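Local structure of Cag pathogenicity island protein (Cag10) (Helicobacter pylori 26695, 6IQT) at residues 52-57 with 68-73; 60-65 with 155-160; 92-97 with 107-112; 111-116 with 127-132. The protein is the VirB8 homologue of the Cag type IV secretion system, probably contributing its soluble domain, crystallised here, to the membrane-spanning assembly. One frame throughout, in Å; residues are numbered along the deposited sequence.

Contact 1 (52-57 with 68-73); sequences DRKDQL and QAMRMF
Phe73 N donates to Ala69 O at 2.9 Å within the helix, and the facing Leu57 brings CD2 to 4.1 Å from that same oxygen. The two helices, 50-59 and 66-80, follow each other in the chain and pack as an antiparallel helical hairpin of the VirB8 domain, which belongs to the NTF2-like clan; their segments run at 154° with axes 10.8 Å apart. At this spacing Phe73 reaches across: CG stands anti to the backbone N (chi1 176°), which sends the ring to helix 50-59. Lys54 CB lies over one face of the ring, 4.0 Å from its centroid in a CH-pi contact, while Arg53 CD meets the ring edge in its plane, 3.8 Å from Phe73 CE1. Beyond the hydrocarbon part of Arg53, the guanidinium turns to helix 30-43, where NH1 makes a weak hydrogen bond to Leu41 O. Leu57 is the inner end of the seam and also rests on Phe38 of that helix. At the outer margin the lysine chain bends at chi2 and runs obliquely past selenomethionine Met70, with Lys54 CG 3.7 Å from Met70 SE.

Contact 2 (60-65 with 155-160); sequences YCDVSF and KVFDIQ
Asp62 N donates to Val156 O at 2.9 Å, and Val156 N returns a bond to Tyr60 O, also 2.9 Å; together they form the single beta bridge, centred on Cys61 and Val156, that ties the 60-65 turn to the last strand of the sheet. Asp62 then folds the turn on itself. Its OD2 accepts Ser64 N at 2.8 Å from above the carboxylate plane, which makes an Asx turn, and it also lies 2.5 Å from Ser64 OG, an unusually short bond met on the anti side. With these donors at OD2, the carboxylate lies nearly parallel to the Phe157 ring, the two planes 13° apart, with Asp62 CB 3.7 Å above the ring centre. Phe157 and Asp158 form a classic beta bulge opposite Tyr134 of strand 125-137. On the buried side Phe65, its CG anti to the backbone N (chi1 -176°), brings its ring against the strand: Val156 CG1 sits over one face, and Ile159 CG2 meets the edge 3.5 Å from Phe65 CZ. At the other end a water links Cys61 O to Lys155 NZ, 2.8 Å from each, and the ammonium also donates to Gln59 O. The second subunit reaches the bulge and the turn too: its Arg85 forms a salt bridge with Asp158, whose carboxylate is also bonded to its Ser46 and Ser49, and its Asn48 bonds to Ser64 OG. The donors at OD2 would tend to favour the ionised carboxylate and probably offset the cost of lying over the electron-rich ring face.

Contact 3 (92-97 with 107-112); sequences SNIQRE and LTFFIT
Leu107 CD2 touches two residues of the neighbouring strand, 3.6 Å from Arg96 CB and 3.9 Å from Ile94 CG2. This is the inner, tightly packed face of the antiparallel hairpin made by strands 84-98 and 105-117, and helix 30-43 backs it: Val31 and Thr35 touch Leu107, and Val39 touches Phe109. Ile94 runs beside Phe109 on this face, while the Arg96 guanidinium, lying with one face to Leu107 CD2, pairs with Asp32 of the helix. The Gln95 and Thr108 side chains lie on the other face, which holds two waters; their backbones form a hydrogen-bonded pair, Gln95 N to Thr108 O at 3.0 Å and Thr108 N to Gln95 O at 2.9 Å. One water spans Gln95 NE2 and Thr108 O; a second lies by Thr108 OG1 and gives only a weak bond to Gln95 O. Ile148 of the second subunit packs on both side chains. Where strand 84-98 breaks its regular pairing, Ser92 fills in. Its OG, turned between the backbone N and the carbonyl carbon (chi1 77°), accepts Phe110 N at 3.0 Å with an angle of 160° at the hydrogen, and donates to Asn93 O at 2.8 Å. One hydroxyl thus does the work of a backbone acceptor and also holds the carbonyl of Asn93, in the peptide that leads to Ile94, so the irregularity costs the neighbouring strand no hydrogen bond at Phe110 N.

Contact 4 (111-116 with 127-132); sequences ITIKIT and TKKQVT
Ile111 with Lys129 and Ile113 with Thr127 are antiparallel hydrogen-bonded pairs on either side of the non-hydrogen-bonded pair Thr112 with Lys128, the strand segments running at 154° and joined by four backbone bonds, of which the shortest, Ile113 N to Thr127 O at 2.8 Å, is nearly straight at 176°. The face bearing Ile111, Ile113, Thr127 and Lys129 is largely aliphatic. Ile111 turns CG1 between its backbone N and carbonyl carbon (chi1 67°), which carries CD1 over to Val131 CG2, 4.0 Å away. The aliphatic run of Lys129 lies across both isoleucines, its CD 4.1 Å from Ile113 CD1. Thr127 presents OG1 to Ile113 CB at 3.5 Å and CG2 to Ile115 CD1. On the reverse face Thr112 and Lys128 lie side by side, the threonine OG1 3.8 Å from Lys128 CG and hydrogen-bonded to Ser91 OG of strand 84-98. Phe43 of helix 30-43 touches Ile111, Ile113 and Lys129. A curved antiparallel sheet with one aliphatic face packed against a helix is the arrangement of the NTF2-like fold to which VirB8 domains belong.

Contacts 3 and 4 are adjacent strand pairings of one antiparallel sheet, sharing Ile111 and Thr112 on strand 105-117; both combine an apolar face toward helix 30-43 with a polar outer face. Contact 2 is the most buried, tying the turn between helices 50-59 and 66-80 to the end strand of that sheet, and Gln160 O probably bonds to Thr132 N of contact 4. Contact 1 joins the same two helices by side chains alone, without a hydrogen bond across, and meets contact 2 through Ala69 and Cys61. The second subunit offers backbone carbonyls to Arg71 at contact 1, charged and hydroxyl partners at the bulge of contact 2, and Ile148 packing on polar side chains at contact 3.

Contact 1 (52-57 with 68-73)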
loop_
_atom_site.group_PDB
_atom_site.type_symbol
_atom_site.label_atom_id
_atom_site.label_comp_id
_atom_site.label_asym_id
_atom_site.label_seq_id
_atom_site.Cartn_x
_atom_site.Cartn_y
_atom_site.Cartn_z
ATOM N N ASP A 52 21.274 12.705 -4.880
ATOM C CA ASP A 52 21.841 11.661 -4.028
ATOM C C ASP A 52 20.735 10.804 -3.416
ATOM O O ASP A 52 20.885 9.580 -3.290
ATOM C CB ASP A 52 22.717 12.281 -2.932
ATOM C CG ASP A 52 23.944 13.045 -3.490
ATOM O OD1 ASP A 52 24.399 12.741 -4.616
ATOM O OD2 ASP A 52 24.461 13.944 -2.786
ATOM N N ARG A 53 19.607 11.429 -3.048
ATOM C CA ARG A 53 18.478 10.675 -2.500
ATOM C C ARG A 53 17.948 9.660 -3.507
ATOM O O ARG A 53 17.733 8.493 -3.167
ATOM C CB ARG A 53 17.352 11.619 -2.050
ATOM C CG ARG A 53 16.110 10.851 -1.505
ATOM C CD ARG A 53 14.934 11.771 -1.169
ATOM N NE ARG A 53 15.313 12.735 -0.144
ATOM C CZ ARG A 53 15.232 12.511 1.167
ATOM N NH1 ARG A 53 14.754 11.355 1.643
ATOM N NH2 ARG A 53 15.627 13.456 2.007
ATOM N N LYS A 54 17.765 10.073 -4.768
ATOM C CA LYS A 54 17.280 9.141 -5.785
ATOM C C LYS A 54 18.267 7.998 -6.027
ATOM O O LYS A 54 17.858 6.842 -6.179
ATOM C CB LYS A 54 16.975 9.889 -7.096
ATOM C CG LYS A 54 16.599 8.977 -8.273
ATOM C CD LYS A 54 17.813 8.695 -9.184
ATOM C CE LYS A 54 17.438 7.847 -10.403
ATOM N NZ LYS A 54 18.585 7.444 -11.263
ATOM N N ASP A 55 19.566 8.300 -6.085
ATOM C CA ASP A 55 20.565 7.253 -6.303
ATOM C C ASP A 55 20.568 6.226 -5.170
ATOM O O ASP A 55 20.682 5.017 -5.415
ATOM C CB ASP A 55 21.961 7.873 -6.433
ATOM C CG ASP A 55 22.222 8.468 -7.811
ATOM O OD1 ASP A 55 21.555 8.054 -8.788
ATOM O OD2 ASP A 55 23.107 9.350 -7.910
ATOM N N GLN A 56 20.482 6.689 -3.923
ATOM C CA GLN A 56 20.458 5.752 -2.798
ATOM C C GLN A 56 19.185 4.915 -2.811
ATOM O O GLN A 56 19.236 3.689 -2.659
ATOM C CB GLN A 56 20.606 6.515 -1.487
ATOM C CG GLN A 56 22.049 6.991 -1.233
ATOM C CD GLN A 56 22.270 7.402 0.218
ATOM O OE1 GLN A 56 21.573 6.928 1.116
ATOM N NE2 GLN A 56 23.227 8.292 0.448
ATOM N N LEU A 57 18.033 5.558 -3.028
ATOM C CA LEU A 57 16.763 4.837 -3.090
ATOM C C LEU A 57 16.795 3.705 -4.120
ATOM O O LEU A 57 16.380 2.572 -3.835
ATOM C CB LEU A 57 15.641 5.828 -3.410
ATOM C CG LEU A 57 14.251 5.241 -3.642
ATOM C CD1 LEU A 57 13.818 4.433 -2.434
ATOM C CD2 LEU A 57 13.241 6.357 -3.920
ATOM N N GLN A 68 8.390 2.193 -9.914
ATOM C CA GLN A 68 7.399 2.648 -8.947
ATOM C C GLN A 68 8.030 3.516 -7.858
ATOM O O GLN A 68 7.443 4.523 -7.435
ATOM C CB GLN A 68 6.681 1.432 -8.353
ATOM C CG GLN A 68 5.680 1.766 -7.271
ATOM C CD GLN A 68 4.514 2.580 -7.780
ATOM O OE1 GLN A 68 4.275 2.676 -8.989
ATOM N NE2 GLN A 68 3.785 3.184 -6.860
ATOM N N ALA A 69 9.226 3.152 -7.386
ATOM C CA ALA A 69 9.934 4.018 -6.450
ATOM C C ALA A 69 10.167 5.401 -7.050
ATOM O O ALA A 69 10.003 6.422 -6.369
ATOM C CB ALA A 69 11.264 3.376 -6.042
HETATM N N MSE A 70 10.524 5.456 -8.325
HETATM C CA MSE A 70 10.756 6.742 -8.983
HETATM C C MSE A 70 9.456 7.572 -9.099
HETATM O O MSE A 70 9.479 8.799 -8.938
HETATM C CB MSE A 70 11.379 6.527 -10.372
HETATM C CG MSE A 70 11.843 7.825 -11.015
HETATM SE SE MSE A 70 13.270 8.653 -9.960
HETATM C CE MSE A 70 14.509 9.081 -11.359
ATOM N N ARG A 71 8.325 6.906 -9.349
ATOM C CA ARG A 71 7.055 7.634 -9.399
ATOM C C ARG A 71 6.725 8.263 -8.050
ATOM O O ARG A 71 6.209 9.388 -7.986
ATOM C CB ARG A 71 5.922 6.712 -9.844
ATOM C CG ARG A 71 5.975 6.338 -11.309
ATOM C CD ARG A 71 4.784 5.453 -11.695
ATOM N NE ARG A 71 4.733 5.225 -13.136
ATOM C CZ ARG A 71 4.105 6.019 -13.997
ATOM N NH1 ARG A 71 3.455 7.089 -13.564
ATOM N NH2 ARG A 71 4.124 5.741 -15.298
HETATM N N MSE A 72 7.028 7.568 -6.956
HETATM C CA MSE A 72 6.747 8.126 -5.642
HETATM C C MSE A 72 7.702 9.252 -5.289
HETATM O O MSE A 72 7.316 10.243 -4.659
HETATM C CB MSE A 72 6.810 7.020 -4.586
HETATM C CG MSE A 72 5.842 5.901 -4.879
HETATM SE SE MSE A 72 5.956 4.502 -3.564
HETATM C CE MSE A 72 5.634 5.601 -2.014
ATOM N N PHE A 73 8.961 9.073 -5.681
ATOM C CA PHE A 73 9.952 10.133 -5.534
ATOM C C PHE A 73 9.498 11.398 -6.260
ATOM O O PHE A 73 9.513 12.497 -5.691
ATOM C CB PHE A 73 11.294 9.614 -6.068
ATOM C CG PHE A 73 12.416 10.627 -6.075
ATOM C CD1 PHE A 73 13.152 10.879 -4.929
ATOM C CD2 PHE A 73 12.778 11.269 -7.250
ATOM C CE1 PHE A 73 14.204 11.785 -4.935
ATOM C CE2 PHE A 73 13.831 12.176 -7.266
ATOM C CZ PHE A 73 14.545 12.436 -6.103
#

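Contact 2 (60-65 with 155-160)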
loop_
_atom_site.group_PDB
_atom_site.type_symbol
_atom_site.label_atom_id
_atom_site.label_comp_id
_atom_site.label_asym_id
_atom_site.label_seq_id
_atom_site.Cartn_x
_atom_site.Cartn_y
_atom_site.Cartn_z
ATOM N N TYR A 60 18.169 0.363 -3.085
ATOM C CA TYR A 60 17.342 -0.475 -2.227
ATOM C C TYR A 60 16.194 -1.153 -2.956
ATOM O O TYR A 60 15.377 -1.810 -2.302
ATOM C CB TYR A 60 16.771 0.360 -1.074
ATOM C CG TYR A 60 17.769 0.553 0.012
ATOM C CD1 TYR A 60 17.905 -0.394 1.015
ATOM C CD2 TYR A 60 18.619 1.659 0.017
ATOM C CE1 TYR A 60 18.839 -0.235 2.014
ATOM C CE2 TYR A 60 19.558 1.826 1.012
ATOM C CZ TYR A 60 19.666 0.870 2.006
ATOM O OH TYR A 60 20.596 1.021 3.008
ATOM N N CYS A 61 16.092 -1.000 -4.277
ATOM C CA CYS A 61 14.957 -1.506 -5.046
ATOM C C CYS A 61 15.413 -2.567 -6.039
ATOM O O CYS A 61 16.396 -2.368 -6.762
ATOM C CB CYS A 61 14.265 -0.365 -5.809
ATOM S SG CYS A 61 13.585 0.966 -4.801
ATOM N N ASP A 62 14.700 -3.686 -6.091
ATOM C CA ASP A 62 14.879 -4.583 -7.222
ATOM C C ASP A 62 14.599 -3.827 -8.521
ATOM O O ASP A 62 13.829 -2.861 -8.553
ATOM C CB ASP A 62 13.954 -5.792 -7.113
ATOM C CG ASP A 62 14.154 -6.780 -8.255
ATOM O OD1 ASP A 62 15.190 -7.474 -8.265
ATOM O OD2 ASP A 62 13.294 -6.840 -9.165
ATOM N N VAL A 63 15.252 -4.261 -9.604
ATOM C CA VAL A 63 15.023 -3.627 -10.905
ATOM C C VAL A 63 13.532 -3.570 -11.220
ATOM O O VAL A 63 13.037 -2.568 -11.748
ATOM C CB VAL A 63 15.815 -4.354 -12.010
ATOM C CG1 VAL A 63 15.380 -5.815 -12.127
ATOM C CG2 VAL A 63 15.645 -3.625 -13.349
ATOM N N SER A 64 12.780 -4.618 -10.855
ATOM C CA SER A 64 11.350 -4.642 -11.162
ATOM C C SER A 64 10.541 -3.640 -10.350
ATOM O O SER A 64 9.381 -3.396 -10.690
ATOM C CB SER A 64 10.778 -6.044 -10.948
ATOM O OG SER A 64 10.812 -6.435 -9.579
ATOM N N PHE A 65 11.120 -3.032 -9.312
ATOM C CA PHE A 65 10.411 -2.060 -8.497
ATOM C C PHE A 65 10.907 -0.627 -8.686
ATOM O O PHE A 65 10.287 0.302 -8.154
ATOM C CB PHE A 65 10.521 -2.474 -7.009
ATOM C CG PHE A 65 9.746 -1.597 -6.069
ATOM C CD1 PHE A 65 8.355 -1.582 -6.100
ATOM C CD2 PHE A 65 10.408 -0.766 -5.174
ATOM C CE1 PHE A 65 7.630 -0.762 -5.244
ATOM C CE2 PHE A 65 9.695 0.059 -4.320
ATOM C CZ PHE A 65 8.303 0.059 -4.352
ATOM N N LYS A 155 16.784 -5.850 -1.024
ATOM C CA LYS A 155 16.053 -5.350 -2.190
ATOM C C LYS A 155 14.543 -5.408 -1.986
ATOM O O LYS A 155 13.997 -6.470 -1.688
ATOM C CB LYS A 155 16.414 -6.140 -3.445
ATOM C CG LYS A 155 17.900 -6.100 -3.792
ATOM C CD LYS A 155 18.335 -4.708 -4.195
ATOM C CE LYS A 155 19.824 -4.747 -4.601
ATOM N NZ LYS A 155 20.373 -3.412 -5.003
ATOM N N VAL A 156 13.871 -4.271 -2.209
ATOM C CA VAL A 156 12.413 -4.181 -2.134
ATOM C C VAL A 156 11.820 -4.560 -3.485
ATOM O O VAL A 156 12.258 -4.062 -4.527
ATOM C CB VAL A 156 11.971 -2.765 -1.721
ATOM C CG1 VAL A 156 10.444 -2.638 -1.735
ATOM C CG2 VAL A 156 12.540 -2.423 -0.330
ATOM N N PHE A 157 10.803 -5.425 -3.469
ATOM C CA PHE A 157 10.151 -5.860 -4.700
ATOM C C PHE A 157 8.769 -5.279 -4.884
ATOM O O PHE A 157 8.275 -5.250 -6.016
ATOM C CB PHE A 157 10.037 -7.389 -4.738
ATOM C CG PHE A 157 11.319 -8.075 -5.075
ATOM C CD1 PHE A 157 12.378 -8.081 -4.168
ATOM C CD2 PHE A 157 11.475 -8.723 -6.294
ATOM C CE1 PHE A 157 13.585 -8.720 -4.481
ATOM C CE2 PHE A 157 12.675 -9.371 -6.610
ATOM C CZ PHE A 157 13.730 -9.368 -5.700
ATOM N N ASP A 158 8.138 -4.816 -3.813
ATOM C CA ASP A 158 6.784 -4.285 -3.905
ATOM C C ASP A 158 6.470 -3.531 -2.630
ATOM O O ASP A 158 7.111 -3.737 -1.592
ATOM C CB ASP A 158 5.765 -5.405 -4.118
ATOM C CG ASP A 158 4.625 -4.989 -5.047
ATOM O OD1 ASP A 158 4.362 -3.767 -5.176
ATOM O OD2 ASP A 158 4.000 -5.892 -5.652
ATOM N N ILE A 159 5.449 -2.675 -2.709
ATOM C CA ILE A 159 4.987 -1.917 -1.557
ATOM C C ILE A 159 3.485 -1.716 -1.702
ATOM O O ILE A 159 2.953 -1.635 -2.814
ATOM C CB ILE A 159 5.735 -0.567 -1.418
ATOM C CG1 ILE A 159 5.495 0.059 -0.043
ATOM C CG2 ILE A 159 5.327 0.420 -2.518
ATOM C CD1 ILE A 159 6.334 1.328 0.195
ATOM N N GLN A 160 2.799 -1.654 -0.568
ATOM C CA GLN A 160 1.372 -1.333 -0.532
ATOM C C GLN A 160 1.175 -0.375 0.630
ATOM O O GLN A 160 1.800 -0.542 1.682
ATOM C CB GLN A 160 0.499 -2.586 -0.360
ATOM C CG GLN A 160 0.531 -3.559 -1.556
ATOM C CD GLN A 160 0.079 -2.913 -2.879
ATOM O OE1 GLN A 160 -0.884 -2.138 -2.914
ATOM N NE2 GLN A 160 0.779 -3.236 -3.971
HETATM O O HOH W 1 19.083 -2.894 -7.474
#

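Contact 3 (92-97 with 107-112)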
loop_
_atom_site.group_PDB
_atom_site.type_symbol
_atom_site.label_atom_id
_atom_site.label_comp_id
_atom_site.label_asym_id
_atom_site.label_seq_id
_atom_site.Cartn_x
_atom_site.Cartn_y
_atom_site.Cartn_z
ATOM N N SER A 92 6.040 2.015 14.566
ATOM C CA SER A 92 5.496 0.849 15.237
ATOM C C SER A 92 6.530 -0.258 15.174
ATOM O O SER A 92 7.570 -0.132 14.514
ATOM C CB SER A 92 4.180 0.393 14.595
ATOM O OG SER A 92 4.407 -0.305 13.376
ATOM N N ASN A 93 6.230 -1.357 15.861
ATOM C CA ASN A 93 6.994 -2.576 15.654
ATOM C C ASN A 93 6.770 -3.081 14.227
ATOM O O ASN A 93 5.737 -2.813 13.609
ATOM C CB ASN A 93 6.595 -3.641 16.694
ATOM C CG ASN A 93 5.084 -3.933 16.705
ATOM O OD1 ASN A 93 4.272 -3.063 17.027
ATOM N ND2 ASN A 93 4.712 -5.161 16.369
ATOM N N ILE A 94 7.767 -3.787 13.697
ATOM C CA ILE A 94 7.705 -4.383 12.364
ATOM C C ILE A 94 7.284 -5.841 12.515
ATOM O O ILE A 94 7.965 -6.627 13.189
ATOM C CB ILE A 94 9.063 -4.277 11.648
ATOM C CG1 ILE A 94 9.487 -2.813 11.474
ATOM C CG2 ILE A 94 9.039 -5.000 10.300
ATOM C CD1 ILE A 94 11.012 -2.670 11.156
ATOM N N GLN A 95 6.180 -6.215 11.876
ATOM C CA GLN A 95 5.759 -7.608 11.812
ATOM C C GLN A 95 6.189 -8.227 10.490
ATOM O O GLN A 95 6.242 -7.554 9.458
ATOM C CB GLN A 95 4.242 -7.713 11.982
ATOM C CG GLN A 95 3.785 -7.082 13.279
ATOM C CD GLN A 95 2.376 -7.456 13.629
ATOM O OE1 GLN A 95 2.139 -8.453 14.312
ATOM N NE2 GLN A 95 1.424 -6.661 13.160
ATOM N N ARG A 96 6.510 -9.519 10.527
ATOM C CA ARG A 96 7.103 -10.153 9.363
ATOM C C ARG A 96 6.491 -11.522 9.134
ATOM O O ARG A 96 6.108 -12.221 10.076
ATOM C CB ARG A 96 8.631 -10.284 9.490
ATOM C CG ARG A 96 9.130 -11.052 10.708
ATOM C CD ARG A 96 10.544 -10.599 11.019
ATOM N NE ARG A 96 10.521 -9.371 11.802
ATOM C CZ ARG A 96 11.325 -8.333 11.608
ATOM N NH1 ARG A 96 12.228 -8.350 10.638
ATOM N NH2 ARG A 96 11.208 -7.263 12.379
ATOM N N GLU A 97 6.417 -11.903 7.864
ATOM C CA GLU A 97 5.868 -13.198 7.497
ATOM C C GLU A 97 6.425 -13.586 6.138
ATOM O O GLU A 97 6.408 -12.775 5.205
ATOM C CB GLU A 97 4.335 -13.135 7.464
ATOM C CG GLU A 97 3.634 -14.478 7.471
ATOM C CD GLU A 97 2.210 -14.408 8.042
ATOM O OE1 GLU A 97 1.854 -15.290 8.856
ATOM O OE2 GLU A 97 1.446 -13.481 7.684
ATOM N N LEU A 107 6.809 -7.441 5.216
ATOM C CA LEU A 107 6.918 -6.650 6.432
ATOM C C LEU A 107 5.719 -5.709 6.529
ATOM O O LEU A 107 5.298 -5.129 5.526
ATOM C CB LEU A 107 8.226 -5.845 6.429
ATOM C CG LEU A 107 9.561 -6.584 6.272
ATOM C CD1 LEU A 107 10.724 -5.585 6.216
ATOM C CD2 LEU A 107 9.778 -7.574 7.424
ATOM N N THR A 108 5.148 -5.559 7.725
ATOM C CA THR A 108 4.025 -4.635 7.893
ATOM C C THR A 108 4.278 -3.749 9.110
ATOM O O THR A 108 4.731 -4.224 10.157
ATOM C CB THR A 108 2.667 -5.391 8.026
ATOM O OG1 THR A 108 2.791 -6.448 8.980
ATOM C CG2 THR A 108 2.253 -6.015 6.701
ATOM N N PHE A 109 4.018 -2.452 8.963
ATOM C CA PHE A 109 4.321 -1.513 10.038
ATOM C C PHE A 109 3.626 -0.198 9.727
ATOM O O PHE A 109 3.061 -0.006 8.645
ATOM C CB PHE A 109 5.835 -1.293 10.200
ATOM C CG PHE A 109 6.540 -0.983 8.905
ATOM C CD1 PHE A 109 6.677 0.327 8.474
ATOM C CD2 PHE A 109 7.066 -2.011 8.115
ATOM C CE1 PHE A 109 7.322 0.616 7.260
ATOM C CE2 PHE A 109 7.710 -1.730 6.916
ATOM C CZ PHE A 109 7.838 -0.416 6.490
ATOM N N PHE A 110 3.684 0.713 10.688
ATOM C CA PHE A 110 3.131 2.048 10.525
ATOM C C PHE A 110 4.278 3.038 10.387
ATOM O O PHE A 110 5.356 2.834 10.951
ATOM C CB PHE A 110 2.254 2.443 11.723
ATOM C CG PHE A 110 0.987 1.628 11.848
ATOM C CD1 PHE A 110 -0.126 1.928 11.079
ATOM C CD2 PHE A 110 0.910 0.570 12.736
ATOM C CE1 PHE A 110 -1.296 1.189 11.199
ATOM C CE2 PHE A 110 -0.258 -0.170 12.858
ATOM C CZ PHE A 110 -1.357 0.139 12.092
ATOM N N ILE A 111 4.029 4.129 9.657
ATOM C CA ILE A 111 4.999 5.216 9.572
ATOM C C ILE A 111 4.322 6.533 9.923
ATOM O O ILE A 111 3.109 6.700 9.802
ATOM C CB ILE A 111 5.686 5.335 8.188
ATOM C CG1 ILE A 111 4.699 5.747 7.105
ATOM C CG2 ILE A 111 6.398 4.045 7.811
ATOM C CD1 ILE A 111 5.408 6.138 5.810
ATOM N N THR A 112 5.135 7.469 10.379
ATOM C CA THR A 112 4.694 8.827 10.642
ATOM C C THR A 112 5.571 9.742 9.805
ATOM O O THR A 112 6.795 9.570 9.774
ATOM C CB THR A 112 4.783 9.154 12.145
ATOM O OG1 THR A 112 3.884 8.301 12.876
ATOM C CG2 THR A 112 4.392 10.587 12.407
HETATM O O HOH W 2 3.768 -9.077 7.630
HETATM O O HOH W 3 2.674 -3.839 12.545
#

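Contact 4 (111-116 with 127-132)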
loop_
_atom_site.group_PDB
_atom_site.type_symbol
_atom_site.label_atom_id
_atom_site.label_comp_id
_atom_site.label_asym_id
_atom_site.label_seq_id
_atom_site.Cartn_x
_atom_site.Cartn_y
_atom_site.Cartn_z
ATOM N N ILE A 111 4.029 4.129 9.657
ATOM C CA ILE A 111 4.999 5.216 9.572
ATOM C C ILE A 111 4.322 6.533 9.923
ATOM O O ILE A 111 3.109 6.700 9.802
ATOM C CB ILE A 111 5.686 5.335 8.188
ATOM C CG1 ILE A 111 4.699 5.747 7.105
ATOM C CG2 ILE A 111 6.398 4.045 7.811
ATOM C CD1 ILE A 111 5.408 6.138 5.810
ATOM N N THR A 112 5.135 7.469 10.379
ATOM C CA THR A 112 4.694 8.827 10.642
ATOM C C THR A 112 5.571 9.742 9.805
ATOM O O THR A 112 6.795 9.570 9.774
ATOM C CB THR A 112 4.783 9.154 12.145
ATOM O OG1 THR A 112 3.884 8.301 12.876
ATOM C CG2 THR A 112 4.392 10.587 12.407
ATOM N N ILE A 113 4.949 10.661 9.081
ATOM C CA ILE A 113 5.660 11.626 8.249
ATOM C C ILE A 113 5.417 13.011 8.842
ATOM O O ILE A 113 4.265 13.457 8.956
ATOM C CB ILE A 113 5.211 11.562 6.781
ATOM C CG1 ILE A 113 5.308 10.124 6.246
ATOM C CG2 ILE A 113 6.041 12.522 5.924
ATOM C CD1 ILE A 113 4.822 9.952 4.810
ATOM N N LYS A 114 6.495 13.686 9.231
ATOM C CA LYS A 114 6.405 15.047 9.750
ATOM C C LYS A 114 6.726 16.017 8.618
ATOM O O LYS A 114 7.826 15.979 8.052
ATOM C CB LYS A 114 7.335 15.264 10.941
ATOM C CG LYS A 114 7.202 16.665 11.561
ATOM C CD LYS A 114 8.013 16.817 12.847
ATOM C CE LYS A 114 9.486 16.454 12.658
ATOM N NZ LYS A 114 10.175 17.347 11.683
ATOM N N ILE A 115 5.755 16.856 8.279
ATOM C CA ILE A 115 5.879 17.832 7.208
ATOM C C ILE A 115 5.987 19.210 7.851
ATOM O O ILE A 115 5.103 19.625 8.610
ATOM C CB ILE A 115 4.697 17.732 6.232
ATOM C CG1 ILE A 115 4.868 16.499 5.334
ATOM C CG2 ILE A 115 4.572 18.984 5.404
ATOM C CD1 ILE A 115 3.610 15.687 5.155
ATOM N N THR A 116 7.098 19.894 7.610
ATOM C CA THR A 116 7.283 21.258 8.103
ATOM C C THR A 116 7.650 22.132 6.911
ATOM O O THR A 116 8.708 21.916 6.285
ATOM C CB THR A 116 8.338 21.331 9.210
ATOM O OG1 THR A 116 9.607 20.905 8.707
ATOM C CG2 THR A 116 7.969 20.431 10.387
ATOM N N THR A 127 1.343 13.207 9.051
ATOM C CA THR A 127 0.515 12.207 8.399
ATOM C C THR A 127 0.986 10.820 8.826
ATOM O O THR A 127 2.141 10.631 9.210
ATOM C CB THR A 127 0.521 12.364 6.866
ATOM O OG1 THR A 127 1.778 11.956 6.326
ATOM C CG2 THR A 127 0.261 13.818 6.470
ATOM N N LYS A 128 0.071 9.857 8.805
ATOM C CA LYS A 128 0.362 8.496 9.234
ATOM C C LYS A 128 -0.120 7.544 8.154
ATOM O O LYS A 128 -1.140 7.801 7.507
ATOM C CB LYS A 128 -0.306 8.168 10.591
ATOM C CG LYS A 128 0.264 8.952 11.788
ATOM C CD LYS A 128 -0.781 9.176 12.876
ATOM C CE LYS A 128 -0.706 10.605 13.433
ATOM N NZ LYS A 128 -1.765 11.511 12.853
ATOM N N LYS A 129 0.635 6.464 7.941
ATOM C CA LYS A 129 0.325 5.480 6.915
ATOM C C LYS A 129 0.599 4.089 7.464
ATOM O O LYS A 129 1.463 3.910 8.322
ATOM C CB LYS A 129 1.172 5.670 5.646
ATOM C CG LYS A 129 0.881 6.930 4.823
ATOM C CD LYS A 129 1.985 7.152 3.798
ATOM C CE LYS A 129 1.573 8.136 2.714
ATOM N NZ LYS A 129 1.022 9.380 3.304
ATOM N N GLN A 130 -0.118 3.102 6.941
ATOM C CA GLN A 130 0.251 1.709 7.149
ATOM C C GLN A 130 0.926 1.207 5.881
ATOM O O GLN A 130 0.422 1.417 4.777
ATOM C CB GLN A 130 -0.957 0.831 7.492
ATOM C CG GLN A 130 -0.532 -0.583 7.841
ATOM C CD GLN A 130 -1.616 -1.604 7.582
ATOM O OE1 GLN A 130 -2.277 -2.062 8.511
ATOM N NE2 GLN A 130 -1.807 -1.966 6.312
ATOM N N VAL A 131 2.089 0.588 6.038
ATOM C CA VAL A 131 2.950 0.263 4.912
ATOM C C VAL A 131 3.236 -1.224 4.955
ATOM O O VAL A 131 3.511 -1.775 6.027
ATOM C CB VAL A 131 4.279 1.063 4.956
ATOM C CG1 VAL A 131 5.270 0.561 3.897
ATOM C CG2 VAL A 131 4.024 2.565 4.830
ATOM N N THR A 132 3.220 -1.848 3.783
ATOM C CA THR A 132 3.627 -3.233 3.575
ATOM C C THR A 132 4.745 -3.259 2.542
ATOM O O THR A 132 4.583 -2.721 1.444
ATOM C CB THR A 132 2.447 -4.063 3.053
ATOM O OG1 THR A 132 1.336 -3.949 3.946
ATOM C CG2 THR A 132 2.841 -5.516 2.876
#